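Local coordinates for protein glycosyl hydrolase (Rhizobium leguminosarum bv. trifolii, PDB 5NDX) that is a bacterial orthologue of human alpha-L-iduronidase, a family 39 glycoside hydrolase that probably cleaves O-glycosidic bonds to iduronic acid, at residues R423-E429 with S509-P515; L442-D446 with V514-T520; F449-V455 with A489-L495. The protein carries 2 engineered substitutions. All blocks are in the same frame, centred on the assembly; numbering follows the deposited sequence.

All three contacts reach one mixed beta sheet, away from the ligand-binding residues; interactions 1 and 2 pair strands within it, while interaction 3 sets a loop and helix against its edge. Interaction 1 pairs the outermost strand 508-516 with strand 422-431, with one largely apolar, mostly buried face and the other carrying charges and waters. Interaction 2, which shares Val-514 and Pro-515 with it, is the buried one: a short antiparallel pairing whose arginine also reaches the carbonyl of Asp-513 in interaction 1. Interaction 3, partly buried, lies beside the other outermost strand, 493-503, and relies on apolar packing with a single backbone-to-side-chain bond; Thr-450 ties it to Arg-444 of interaction 2.

Interaction 1: residues R423-E429 with S509-P515; sequences RTAVRLE and SVDLDVP
Arg-423 and Asp-513 meet as flat groups lying nearly in one plane, their guanidinium and carboxylate 15° apart. The carboxylate sits at the guanidinium edge, where OD2 of Asp-513 takes NH1 of Arg-423 on its syn lone pair at 2.6 Å in a salt bridge. A bend at chi3 (82°) turns the arginine end back toward the aspartate, and CG of Pro-515 lies obliquely to the same guanidinium. The guanidinium of Arg-427 is used differently. At its edge lie the carboxylate of Glu-429, whose OE2 accepts NE of Arg-427 at 2.6 Å on its anti lone pair, and water 2, held 2.9 Å from NH1 of Arg-427. That water donates to OD1 of Asp-511 at 2.7 Å, joining two groups whose planes are steeply inclined. Glu-429 has a second cation in Arg-6, on the neighbouring strand 4-10. A leucine in place of Arg-427 would probably leave Glu-429 with one cation fewer and break the water link to Asp-511. Water 1 donates to OD1 of Asp-513 and, weakly, to O of Thr-424.

The backbones give the framework. Val-426 N reaches Leu-512 O at 3.0 Å with an almost straight N-H...O angle of 178°, and Leu-512 N returns to Val-426 O at 2.7 Å; reciprocal bonds also join Thr-424 with Val-514 and Leu-428 with Val-510. On the face opposite the charges, CG2 of Val-426 touches CG2 of Val-514 at 3.9 Å, and CB of Leu-428 lies 4.1 Å from CG1 of Val-510. Strand 508-516 is thus an outermost strand of the mixed sheet with one face turned inward, Leu-512 and Val-514 packing on Leu-411 of strand 407-413, consistent with the beta-sandwich that accompanies the TIM barrel in family 39 glycosidases.

Interaction 2: residues L442-D446 with V514-T520; sequences LLRID and VPLPSLT
Arg-444 and Thr-520 form a non-hydrogen-bonded pair, and Ile-445 and Leu-519 a hydrogen-bonded one, in an antiparallel ladder of the beta-sandwich sheet. The backbone evidence is the reciprocal pair: Ile-445 N to Leu-519 O, 2.9 Å and 177° at the hydrogen, and Leu-519 N to Ile-445 O, 3.1 Å.

Polar side-chain bonds centre on the buried Arg-444. Bends at chi2 and chi3 (60° and 66°) fold its chain so that NE donates to OG1 of Thr-520 at 2.8 Å, near the guanidinium plane; NH2 adds a weak bond to the same oxygen and another to O of Asp-513. NH1 forms a salt bridge with OD2 of Asp-446 at 2.9 Å, while OD1 of that aspartate accepts the backbone N of Glu-448. With these partners at its edge, the guanidinium is held against rotation.

Among nonpolar contacts, CD of Pro-515 lies over one guanidinium face, 3.4 Å from NH1 of Arg-444. On the other face of the sheet CD1 of Ile-445 lies 4.3 Å from CD2 of Leu-519, and both pack on helix 364-372.

A last polar bond lies within 514-520, across the turn with the cis peptide before Pro-517: OG of Ser-518 donates to a lone pair of Pro-515 O at 2.7 Å.

Interaction 3: residues F449-V455 with A489-L495; sequences FTNPMEV and AQEPALL
Phe-449 and Leu-495 meet in a CH-pi contact where the loop after strand 436-445 runs beside strand 493-503, an outermost strand of the beta-sandwich sheet. CD1 of Leu-495 stands over one ring face of Phe-449, 4.0 Å from the centroid and offset toward the rim, and the two side chains cross at about a right angle. CB of Ala-493 lies at the ring's edge, 4.1 Å from CD1 of Phe-449. Leu-495 swings CG away from its own N (chi1 -180°), and chi2 of 67° then places CD1 on the ring side.

Next to the ring, the backbone N of Ala-493 donates to OG1 of Thr-450 at 3.0 Å, with a bent N-H...O angle of 143°. The same oxygen bonds the carbonyl O of Arg-444, so the hydroxyl accepts one bond and donates another. The CA of Thr-450 approaches O of Ala-489 at 3.2 Å in a CA-H...O contact. Further along, CB of Ala-489 touches apolar groups of helix 452-457: CG2 of Val-455 is 3.8 Å from it, and CB of Pro-452 is 4.3 Å from it.

An outer shell positions these residues. OD1 of Asp-446 makes a weak bond to the N of Phe-449, and ND2 of Asn-451 bonds O of Glu-447. Pro-452 and Gln-490 both touch Ile-361 of strand 358-362, while Pro-492 packs on helix 364-372, so the contact joins the sheet edge to those elements. Asn-451 occupies the N-cap position of helix 452-457 without a capping bond from its side chain, and, as is usual in a first helical turn, its backbone O accepts Val-455 N at 3.1 Å.

Interaction 1: residues R423-E429 with S509-P515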
loop_
_atom_site.group_PDB
_atom_site.type_symbol
_atom_site.label_atom_id
_atom_site.label_comp_id
_atom_site.label_asym_id
_atom_site.label_seq_id
_atom_site.Cartn_x
_atom_site.Cartn_y
_atom_site.Cartn_z
ATOM N N ARG A 423 9.944 20.267 -16.032
ATOM C CA ARG A 423 8.762 20.786 -15.360
ATOM C C ARG A 423 7.814 21.342 -16.381
ATOM O O ARG A 423 8.275 21.737 -17.449
ATOM C CB ARG A 423 9.106 21.786 -14.240
ATOM C CG ARG A 423 9.763 23.086 -14.616
ATOM C CD ARG A 423 9.880 23.932 -13.340
ATOM N NE ARG A 423 11.044 23.495 -12.620
ATOM C CZ ARG A 423 11.145 23.066 -11.372
ATOM N NH1 ARG A 423 10.171 23.011 -10.505
ATOM N NH2 ARG A 423 12.349 22.703 -10.976
ATOM N N THR A 424 6.505 21.263 -16.105
ATOM C CA THR A 424 5.511 21.955 -16.886
ATOM C C THR A 424 4.703 22.839 -15.945
ATOM O O THR A 424 4.657 22.625 -14.734
ATOM C CB THR A 424 4.321 21.123 -17.443
ATOM O OG1 THR A 424 4.256 19.771 -17.009
ATOM C CG2 THR A 424 4.158 21.249 -18.777
ATOM N N ALA A 425 3.941 23.723 -16.553
ATOM C CA ALA A 425 3.026 24.601 -15.852
ATOM C C ALA A 425 1.599 24.097 -16.047
ATOM O O ALA A 425 1.223 23.748 -17.173
ATOM C CB ALA A 425 3.193 26.001 -16.389
ATOM N N VAL A 426 0.833 24.032 -14.952
ATOM C CA VAL A 426 -0.571 23.701 -15.014
ATOM C C VAL A 426 -1.376 24.797 -14.318
ATOM O O VAL A 426 -1.047 25.236 -13.175
ATOM C CB VAL A 426 -0.873 22.329 -14.374
ATOM C CG1 VAL A 426 -2.344 22.051 -14.246
ATOM C CG2 VAL A 426 -0.203 21.218 -15.173
ATOM N N ARG A 427 -2.414 25.256 -15.013
ATOM C CA ARG A 427 -3.439 26.090 -14.390
ATOM C C ARG A 427 -4.611 25.159 -14.175
ATOM O O ARG A 427 -5.187 24.660 -15.141
ATOM C CB ARG A 427 -3.870 27.255 -15.240
ATOM C CG ARG A 427 -4.955 28.138 -14.592
ATOM C CD ARG A 427 -5.510 29.193 -15.556
ATOM N NE ARG A 427 -6.593 29.899 -14.885
ATOM C CZ ARG A 427 -6.470 31.009 -14.150
ATOM N NH1 ARG A 427 -5.318 31.653 -13.966
ATOM N NH2 ARG A 427 -7.548 31.489 -13.573
ATOM N N LEU A 428 -4.924 24.899 -12.912
ATOM C CA LEU A 428 -5.969 23.958 -12.565
ATOM C C LEU A 428 -7.187 24.754 -12.136
ATOM O O LEU A 428 -7.098 25.566 -11.229
ATOM C CB LEU A 428 -5.522 23.059 -11.425
ATOM C CG LEU A 428 -6.566 22.072 -10.874
ATOM C CD1 LEU A 428 -6.896 21.048 -11.938
ATOM C CD2 LEU A 428 -5.995 21.362 -9.657
ATOM N N GLU A 429 -8.305 24.486 -12.779
ATOM C CA GLU A 429 -9.595 25.094 -12.472
ATOM C C GLU A 429 -10.549 23.989 -12.042
ATOM O O GLU A 429 -10.611 22.948 -12.661
ATOM C CB GLU A 429 -10.130 25.825 -13.713
ATOM C CG GLU A 429 -9.207 26.992 -14.066
ATOM C CD GLU A 429 -9.569 27.798 -15.307
ATOM O OE1 GLU A 429 -10.641 27.556 -15.882
ATOM O OE2 GLU A 429 -8.782 28.700 -15.697
ATOM N N SER A 509 -9.386 28.119 -8.627
ATOM C CA SER A 509 -8.291 27.899 -9.526
ATOM C C SER A 509 -6.975 28.141 -8.823
ATOM O O SER A 509 -6.923 28.907 -7.852
ATOM C CB SER A 509 -8.433 28.784 -10.783
ATOM O OG SER A 509 -8.244 30.172 -10.495
ATOM N N VAL A 510 -5.933 27.517 -9.373
ATOM C CA VAL A 510 -4.590 27.584 -8.861
ATOM C C VAL A 510 -3.544 27.284 -9.944
ATOM O O VAL A 510 -3.797 26.514 -10.877
ATOM C CB VAL A 510 -4.441 26.651 -7.633
ATOM C CG1 VAL A 510 -4.567 25.199 -8.024
ATOM C CG2 VAL A 510 -3.137 26.923 -6.906
ATOM N N ASP A 511 -2.396 27.938 -9.833
ATOM C CA ASP A 511 -1.254 27.662 -10.699
ATOM C C ASP A 511 -0.381 26.646 -10.003
ATOM O O ASP A 511 -0.141 26.755 -8.809
ATOM C CB ASP A 511 -0.456 28.895 -10.994
ATOM C CG ASP A 511 -1.153 29.837 -12.023
ATOM O OD1 ASP A 511 -1.796 29.356 -12.990
ATOM O OD2 ASP A 511 -1.028 31.070 -11.861
ATOM N N LEU A 512 0.078 25.651 -10.754
ATOM C CA LEU A 512 0.991 24.677 -10.222
ATOM C C LEU A 512 2.206 24.597 -11.122
ATOM O O LEU A 512 2.104 24.539 -12.329
ATOM C CB LEU A 512 0.316 23.323 -10.180
ATOM C CG LEU A 512 -0.929 23.162 -9.316
ATOM C CD1 LEU A 512 -1.642 21.877 -9.676
ATOM C CD2 LEU A 512 -0.495 23.128 -7.863
ATOM N N ASP A 513 3.355 24.567 -10.488
ATOM C CA ASP A 513 4.624 24.211 -11.116
ATOM C C ASP A 513 4.780 22.723 -10.892
ATOM O O ASP A 513 4.735 22.257 -9.743
ATOM C CB ASP A 513 5.743 24.993 -10.451
ATOM C CG ASP A 513 7.108 24.438 -10.805
ATOM O OD1 ASP A 513 7.510 24.619 -11.997
ATOM O OD2 ASP A 513 7.707 23.749 -9.901
ATOM N N VAL A 514 4.929 21.961 -11.967
ATOM C CA VAL A 514 4.788 20.515 -11.909
ATOM C C VAL A 514 6.100 19.853 -12.380
ATOM O O VAL A 514 6.270 19.621 -13.542
ATOM C CB VAL A 514 3.608 20.062 -12.764
ATOM C CG1 VAL A 514 3.438 18.580 -12.708
ATOM C CG2 VAL A 514 2.323 20.725 -12.293
ATOM N N PRO A 515 7.009 19.532 -11.443
ATOM C CA PRO A 515 8.240 18.850 -11.857
ATOM C C PRO A 515 8.028 17.450 -12.379
ATOM O O PRO A 515 7.050 16.807 -12.040
ATOM C CB PRO A 515 9.075 18.787 -10.574
ATOM C CG PRO A 515 8.441 19.767 -9.628
ATOM C CD PRO A 515 6.986 19.832 -10.008
HETATM O O HOH W 1 6.070 25.346 -14.021
HETATM O O HOH W 2 -2.616 31.183 -14.849
#

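Interaction 2: residues L442-D446 with V514-T520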
loop_
_atom_site.group_PDB
_atom_site.type_symbol
_atom_site.label_atom_id
_atom_site.label_comp_id
_atom_site.label_asym_id
_atom_site.label_seq_id
_atom_site.Cartn_x
_atom_site.Cartn_y
_atom_site.Cartn_z
ATOM N N LEU A 442 -2.823 21.494 -1.063
ATOM C CA LEU A 442 -1.944 21.001 -2.101
ATOM C C LEU A 442 -0.819 20.201 -1.468
ATOM O O LEU A 442 -0.014 20.754 -0.745
ATOM C CB LEU A 442 -1.368 22.162 -2.887
ATOM C CG LEU A 442 -2.386 23.167 -3.414
ATOM C CD1 LEU A 442 -1.670 24.423 -3.871
ATOM C CD2 LEU A 442 -3.255 22.590 -4.516
ATOM N N LEU A 443 -0.795 18.904 -1.706
ATOM C CA LEU A 443 0.255 18.029 -1.205
ATOM C C LEU A 443 1.183 17.634 -2.384
ATOM O O LEU A 443 0.695 17.401 -3.495
ATOM C CB LEU A 443 -0.364 16.780 -0.629
ATOM C CG LEU A 443 -1.305 16.986 0.533
ATOM C CD1 LEU A 443 -2.161 15.761 0.729
ATOM C CD2 LEU A 443 -0.457 17.213 1.775
ATOM N N ARG A 444 2.483 17.528 -2.115
ATOM C CA ARG A 444 3.485 17.309 -3.147
ATOM C C ARG A 444 4.564 16.369 -2.686
ATOM O O ARG A 444 5.105 16.500 -1.565
ATOM C CB ARG A 444 4.131 18.651 -3.531
ATOM C CG ARG A 444 5.323 18.644 -4.496
ATOM C CD ARG A 444 5.011 18.047 -5.835
ATOM N NE ARG A 444 4.061 18.821 -6.604
ATOM C CZ ARG A 444 4.321 20.002 -7.195
ATOM N NH1 ARG A 444 5.495 20.600 -7.094
ATOM N NH2 ARG A 444 3.375 20.594 -7.897
ATOM N N ILE A 445 4.855 15.424 -3.566
ATOM C CA ILE A 445 6.030 14.599 -3.502
ATOM C C ILE A 445 6.896 14.929 -4.738
ATOM O O ILE A 445 6.505 14.650 -5.857
ATOM C CB ILE A 445 5.721 13.080 -3.502
ATOM C CG1 ILE A 445 4.738 12.746 -2.390
ATOM C CG2 ILE A 445 7.027 12.299 -3.301
ATOM C CD1 ILE A 445 4.153 11.362 -2.486
ATOM N N ASP A 446 8.060 15.510 -4.495
ATOM C CA ASP A 446 9.016 15.801 -5.553
ATOM C C ASP A 446 10.358 15.962 -4.853
ATOM O O ASP A 446 10.502 15.687 -3.648
ATOM C CB ASP A 446 8.603 16.986 -6.441
ATOM C CG ASP A 446 8.584 18.336 -5.715
ATOM O OD1 ASP A 446 9.201 18.433 -4.611
ATOM O OD2 ASP A 446 7.973 19.348 -6.250
ATOM N N VAL A 514 4.929 21.961 -11.967
ATOM C CA VAL A 514 4.788 20.515 -11.909
ATOM C C VAL A 514 6.100 19.853 -12.380
ATOM O O VAL A 514 6.270 19.621 -13.542
ATOM C CB VAL A 514 3.608 20.062 -12.764
ATOM C CG1 VAL A 514 3.438 18.580 -12.708
ATOM C CG2 VAL A 514 2.323 20.725 -12.293
ATOM N N PRO A 515 7.009 19.532 -11.443
ATOM C CA PRO A 515 8.240 18.850 -11.857
ATOM C C PRO A 515 8.028 17.450 -12.379
ATOM O O PRO A 515 7.050 16.807 -12.040
ATOM C CB PRO A 515 9.075 18.787 -10.574
ATOM C CG PRO A 515 8.441 19.767 -9.628
ATOM C CD PRO A 515 6.986 19.832 -10.008
ATOM N N LEU A 516 8.951 17.027 -13.234
ATOM C CA LEU A 516 9.081 15.655 -13.675
ATOM C C LEU A 516 10.280 15.059 -12.923
ATOM O O LEU A 516 11.409 15.538 -13.098
ATOM C CB LEU A 516 9.307 15.591 -15.177
ATOM C CG LEU A 516 9.609 14.206 -15.761
ATOM C CD1 LEU A 516 8.373 13.375 -15.627
ATOM C CD2 LEU A 516 10.020 14.340 -17.244
ATOM N N PRO A 517 10.098 14.019 -12.108
ATOM C CA PRO A 517 8.821 13.452 -11.683
ATOM C C PRO A 517 8.207 14.133 -10.466
ATOM O O PRO A 517 8.915 14.744 -9.666
ATOM C CB PRO A 517 9.193 12.034 -11.292
ATOM C CG PRO A 517 10.607 12.095 -10.835
ATOM C CD PRO A 517 11.249 13.283 -11.517
ATOM N N SER A 518 6.885 14.007 -10.337
ATOM C CA SER A 518 6.193 14.475 -9.149
ATOM C C SER A 518 4.806 13.919 -9.074
ATOM O O SER A 518 4.244 13.450 -10.073
ATOM C CB SER A 518 6.142 16.029 -9.103
ATOM O OG SER A 518 5.245 16.535 -10.109
ATOM N N LEU A 519 4.293 13.902 -7.846
ATOM C CA LEU A 519 2.900 13.578 -7.587
ATOM C C LEU A 519 2.344 14.718 -6.760
ATOM O O LEU A 519 2.918 15.063 -5.737
ATOM C CB LEU A 519 2.782 12.269 -6.786
ATOM C CG LEU A 519 1.355 11.808 -6.490
ATOM C CD1 LEU A 519 0.550 11.566 -7.774
ATOM C CD2 LEU A 519 1.376 10.503 -5.648
ATOM N N THR A 520 1.244 15.276 -7.198
ATOM C CA THR A 520 0.565 16.345 -6.494
ATOM C C THR A 520 -0.862 15.868 -6.151
ATOM O O THR A 520 -1.557 15.332 -7.007
ATOM C CB THR A 520 0.427 17.588 -7.359
ATOM O OG1 THR A 520 1.695 17.982 -7.873
ATOM C CG2 THR A 520 -0.139 18.778 -6.598
#

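Interaction 3: residues F449-V455 with A489-L495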
loop_
_atom_site.group_PDB
_atom_site.type_symbol
_atom_site.label_atom_id
_atom_site.label_comp_id
_atom_site.label_asym_id
_atom_site.label_seq_id
_atom_site.Cartn_x
_atom_site.Cartn_y
_atom_site.Cartn_z
ATOM N N PHE A 449 9.925 18.347 -1.820
ATOM C CA PHE A 449 8.856 18.113 -0.868
ATOM C C PHE A 449 8.660 16.630 -0.635
ATOM O O PHE A 449 8.537 15.852 -1.597
ATOM C CB PHE A 449 7.548 18.768 -1.407
ATOM C CG PHE A 449 7.579 20.292 -1.434
ATOM C CD1 PHE A 449 7.189 21.023 -0.334
ATOM C CD2 PHE A 449 8.001 20.973 -2.559
ATOM C CE1 PHE A 449 7.275 22.409 -0.330
ATOM C CE2 PHE A 449 8.063 22.375 -2.595
ATOM C CZ PHE A 449 7.705 23.089 -1.451
ATOM N N THR A 450 8.523 16.242 0.633
ATOM C CA THR A 450 8.328 14.847 1.013
ATOM C C THR A 450 9.517 14.017 0.479
ATOM O O THR A 450 9.346 12.976 -0.186
ATOM C CB THR A 450 6.980 14.261 0.519
ATOM O OG1 THR A 450 5.946 15.236 0.587
ATOM C CG2 THR A 450 6.611 13.027 1.327
ATOM N N ASN A 451 10.703 14.503 0.807
ATOM C CA ASN A 451 11.964 14.166 0.139
ATOM C C ASN A 451 13.057 13.786 1.160
ATOM O O ASN A 451 14.168 14.354 1.131
ATOM C CB ASN A 451 12.402 15.418 -0.674
ATOM C CG ASN A 451 12.693 16.636 0.214
ATOM O OD1 ASN A 451 12.240 16.731 1.352
ATOM N ND2 ASN A 451 13.515 17.526 -0.286
ATOM N N PRO A 452 12.784 12.798 2.031
ATOM C CA PRO A 452 13.737 12.495 3.086
ATOM C C PRO A 452 15.084 11.945 2.600
ATOM O O PRO A 452 16.112 12.171 3.264
ATOM C CB PRO A 452 12.994 11.477 3.964
ATOM C CG PRO A 452 12.073 10.805 3.037
ATOM C CD PRO A 452 11.618 11.889 2.099
ATOM N N MET A 453 15.103 11.289 1.452
ATOM C CA MET A 453 16.376 10.823 0.948
ATOM C C MET A 453 17.288 11.975 0.533
ATOM O O MET A 453 18.491 11.899 0.804
ATOM C CB MET A 453 16.203 9.828 -0.221
ATOM C CG MET A 453 17.476 9.031 -0.531
ATOM S SD MET A 453 17.238 7.754 -1.775
ATOM C CE MET A 453 18.923 7.103 -1.907
ATOM N N GLU A 454 16.739 13.009 -0.145
ATOM C CA GLU A 454 17.513 14.189 -0.512
ATOM C C GLU A 454 18.022 14.879 0.754
ATOM O O GLU A 454 19.185 15.333 0.832
ATOM C CB GLU A 454 16.738 15.214 -1.371
ATOM C CG GLU A 454 16.510 14.792 -2.828
ATOM C CD GLU A 454 15.342 13.770 -3.017
ATOM O OE1 GLU A 454 14.723 13.284 -2.035
ATOM O OE2 GLU A 454 15.074 13.412 -4.189
ATOM N N VAL A 455 17.167 14.942 1.758
ATOM C CA VAL A 455 17.542 15.596 2.992
ATOM C C VAL A 455 18.716 14.839 3.636
ATOM O O VAL A 455 19.661 15.439 4.095
ATOM C CB VAL A 455 16.334 15.703 3.934
ATOM C CG1 VAL A 455 16.786 16.185 5.298
ATOM C CG2 VAL A 455 15.317 16.678 3.357
ATOM N N ALA A 489 10.725 15.754 7.062
ATOM C CA ALA A 489 10.726 15.616 5.623
ATOM C C ALA A 489 9.954 14.419 5.131
ATOM O O ALA A 489 9.503 14.453 3.974
ATOM C CB ALA A 489 12.162 15.562 5.063
ATOM N N GLN A 490 9.741 13.398 5.968
ATOM C CA GLN A 490 9.157 12.159 5.483
ATOM C C GLN A 490 7.654 12.241 5.299
ATOM O O GLN A 490 7.091 11.384 4.621
ATOM C CB GLN A 490 9.425 10.977 6.421
ATOM C CG GLN A 490 8.507 10.894 7.661
ATOM C CD GLN A 490 8.839 9.773 8.627
ATOM O OE1 GLN A 490 8.117 9.560 9.653
ATOM N NE2 GLN A 490 9.870 9.049 8.358
ATOM N N GLU A 491 7.021 13.248 5.906
ATOM C CA GLU A 491 5.566 13.360 5.890
ATOM C C GLU A 491 5.060 14.050 4.626
ATOM O O GLU A 491 5.643 15.048 4.194
ATOM C CB GLU A 491 5.044 14.139 7.113
ATOM C CG GLU A 491 5.406 13.556 8.494
ATOM C CD GLU A 491 5.042 12.091 8.697
ATOM O OE1 GLU A 491 4.127 11.568 7.990
ATOM O OE2 GLU A 491 5.663 11.458 9.623
ATOM N N PRO A 492 3.961 13.541 4.046
ATOM C CA PRO A 492 3.372 14.205 2.853
ATOM C C PRO A 492 3.232 15.696 3.143
ATOM O O PRO A 492 2.591 16.105 4.122
ATOM C CB PRO A 492 2.016 13.536 2.728
ATOM C CG PRO A 492 2.258 12.166 3.230
ATOM C CD PRO A 492 3.248 12.302 4.371
ATOM N N ALA A 493 3.884 16.477 2.319
ATOM C CA ALA A 493 4.114 17.871 2.578
ATOM C C ALA A 493 3.145 18.783 1.829
ATOM O O ALA A 493 2.871 18.595 0.636
ATOM C CB ALA A 493 5.543 18.217 2.127
ATOM N N LEU A 494 2.696 19.819 2.521
ATOM C CA LEU A 494 1.990 20.916 1.871
ATOM C C LEU A 494 2.922 21.752 0.971
ATOM O O LEU A 494 3.921 22.311 1.413
ATOM C CB LEU A 494 1.349 21.826 2.934
ATOM C CG LEU A 494 0.166 21.128 3.672
ATOM C CD1 LEU A 494 -0.271 21.874 4.923
ATOM C CD2 LEU A 494 -1.022 20.949 2.754
ATOM N N LEU A 495 2.531 21.878 -0.279
ATOM C CA LEU A 495 3.253 22.620 -1.276
ATOM C C LEU A 495 3.177 24.115 -0.942
ATOM O O LEU A 495 4.154 24.848 -1.117
ATOM C CB LEU A 495 2.671 22.334 -2.673
ATOM C CG LEU A 495 3.357 23.057 -3.837
ATOM C CD1 LEU A 495 4.792 22.581 -4.069
ATOM C CD2 LEU A 495 2.522 22.868 -5.103
#